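Local coordinates for 3-oxosteroid 1-dehydrogenase (Sterolibacterium denitrificans, PDB 7P18), which probably introduces the 1,2 double bond into the A ring of 3-oxosteroids, using FAD and passing the electrons to an acceptor, at residues 173-178 / 467-472. Numbering follows the deposited sequence.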
# COMPACT_ATOMS: atom_id res chain seq x y z
N LEU A 173 16.56 -6.84 -7.12
CA LEU A 173 16.75 -5.47 -6.54
C LEU A 173 17.97 -5.49 -5.59
O LEU A 173 18.73 -4.50 -5.60
CB LEU A 173 15.48 -5.03 -5.79
CG LEU A 173 15.40 -3.57 -5.34
CD1 LEU A 173 16.18 -3.32 -4.06
CD2 LEU A 173 15.83 -2.61 -6.43
N ALA A 174 18.14 -6.57 -4.81
CA ALA A 174 19.27 -6.72 -3.87
C ALA A 174 20.53 -7.20 -4.62
O ALA A 174 21.65 -7.10 -4.02
CB ALA A 174 18.90 -7.66 -2.74
N LYS A 175 20.37 -7.66 -5.87
CA LYS A 175 21.47 -8.15 -6.75
C LYS A 175 22.11 -9.40 -6.11
O LYS A 175 23.34 -9.43 -5.94
CB LYS A 175 22.53 -7.07 -6.97
CG LYS A 175 22.02 -5.78 -7.60
CD LYS A 175 23.02 -5.04 -8.45
CE LYS A 175 22.35 -4.07 -9.40
NZ LYS A 175 22.83 -4.24 -10.80
N GLU A 176 21.29 -10.37 -5.72
CA GLU A 176 21.77 -11.64 -5.14
C GLU A 176 22.14 -12.57 -6.29
O GLU A 176 21.75 -12.31 -7.43
CB GLU A 176 20.70 -12.23 -4.21
CG GLU A 176 20.30 -11.28 -3.09
CD GLU A 176 19.43 -11.92 -2.04
OE1 GLU A 176 18.64 -12.82 -2.40
OE2 GLU A 176 19.56 -11.55 -0.85
N PRO A 177 22.91 -13.66 -6.03
CA PRO A 177 23.22 -14.67 -7.04
C PRO A 177 21.99 -15.38 -7.60
O PRO A 177 21.15 -15.67 -6.83
CB PRO A 177 23.99 -15.76 -6.27
CG PRO A 177 24.50 -15.08 -5.03
CD PRO A 177 23.52 -13.96 -4.73
N GLY A 178 21.97 -15.69 -8.91
CA GLY A 178 20.93 -16.52 -9.56
C GLY A 178 19.85 -15.70 -10.24
O GLY A 178 19.05 -16.27 -11.03
N TYR A 467 16.89 -4.17 1.55
CA TYR A 467 16.84 -3.57 0.21
C TYR A 467 18.16 -2.85 -0.10
O TYR A 467 18.17 -2.05 -1.05
CB TYR A 467 15.60 -2.67 0.10
CG TYR A 467 14.30 -3.39 -0.12
CD1 TYR A 467 14.12 -4.35 -1.10
CD2 TYR A 467 13.19 -3.06 0.65
CE1 TYR A 467 12.90 -4.98 -1.31
CE2 TYR A 467 11.96 -3.67 0.46
CZ TYR A 467 11.83 -4.66 -0.50
OH TYR A 467 10.59 -5.21 -0.64
N GLY A 468 19.21 -3.07 0.68
CA GLY A 468 20.58 -2.67 0.29
C GLY A 468 21.14 -3.58 -0.82
O GLY A 468 20.44 -4.50 -1.27
N ASP A 469 22.36 -3.31 -1.25
CA ASP A 469 23.08 -4.14 -2.26
C ASP A 469 24.01 -5.08 -1.47
O ASP A 469 24.94 -4.59 -0.83
CB ASP A 469 23.83 -3.27 -3.25
CG ASP A 469 24.53 -4.03 -4.38
OD1 ASP A 469 24.82 -5.25 -4.21
OD2 ASP A 469 24.76 -3.39 -5.39
N TYR A 470 23.63 -6.35 -1.42
CA TYR A 470 24.37 -7.55 -0.95
C TYR A 470 25.89 -7.38 -1.14
O TYR A 470 26.67 -7.63 -0.19
CB TYR A 470 23.76 -8.73 -1.72
CG TYR A 470 24.53 -10.02 -1.72
CD1 TYR A 470 24.49 -10.85 -0.61
CD2 TYR A 470 25.23 -10.44 -2.83
CE1 TYR A 470 25.15 -12.08 -0.60
CE2 TYR A 470 25.90 -11.66 -2.84
CZ TYR A 470 25.86 -12.48 -1.72
OH TYR A 470 26.52 -13.67 -1.70
N ASN A 471 26.32 -6.94 -2.32
CA ASN A 471 27.76 -6.86 -2.75
C ASN A 471 28.49 -5.73 -2.03
O ASN A 471 29.73 -5.74 -2.02
CB ASN A 471 27.86 -6.68 -4.27
CG ASN A 471 27.10 -7.78 -4.99
OD1 ASN A 471 27.57 -8.91 -5.02
ND2 ASN A 471 25.90 -7.50 -5.49
N VAL A 472 27.77 -4.77 -1.44
CA VAL A 472 28.43 -3.52 -0.98
C VAL A 472 28.69 -3.65 0.51
O VAL A 472 27.76 -4.00 1.29
CB VAL A 472 27.59 -2.28 -1.37
CG1 VAL A 472 28.11 -1.03 -0.73
CG2 VAL A 472 27.49 -2.14 -2.88
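Ala174 and Asp469 bring the two backbones to within 4.9 Å (CA to CA), where the Schellman-terminated end of helix 166-174 meets the loop that follows helix 462-466; segments 173-178 and 467-472 run 39° apart. Lys175, with positive phi, is the C-prime residue of the Schellman motif, and the carbonyls at this helix end take donors from an Asx turn. The backbone N of Tyr470 makes a weak bond to Ala174 O, while Asn471 ND2 donates to Lys175 O at 3.2 Å, the donor slightly tilted from the carbonyl plane. The carboxylate of Asp469 fixes the donor group: its OD1 accepts Asn471 N on the anti side, 33° out of the carboxylate plane, and Asn471 ND2 through the syn lone pair. Its other oxygen, OD2, is held by Tyr395 and lies 3.9 Å from Lys175 CD, whereas the lysine chain leads its NZ away toward a weak bond with Asn394. At the inner end, Leu173 CD1 reaches Tyr467 CD1 at 3.8 Å, the two side chains crossing at about a right angle. Tyr467 extends toward the active site, hydrogen-bonding through OH to Tyr115 of the steroid pocket, with bound androstadienedione about 5 Å from its side chain. At the exposed end, with chi1 165° putting CG anti to its backbone N, the Tyr470 ring lies alongside residues 175-177, and its CE2 meets Pro177 CD at 3.8 Å.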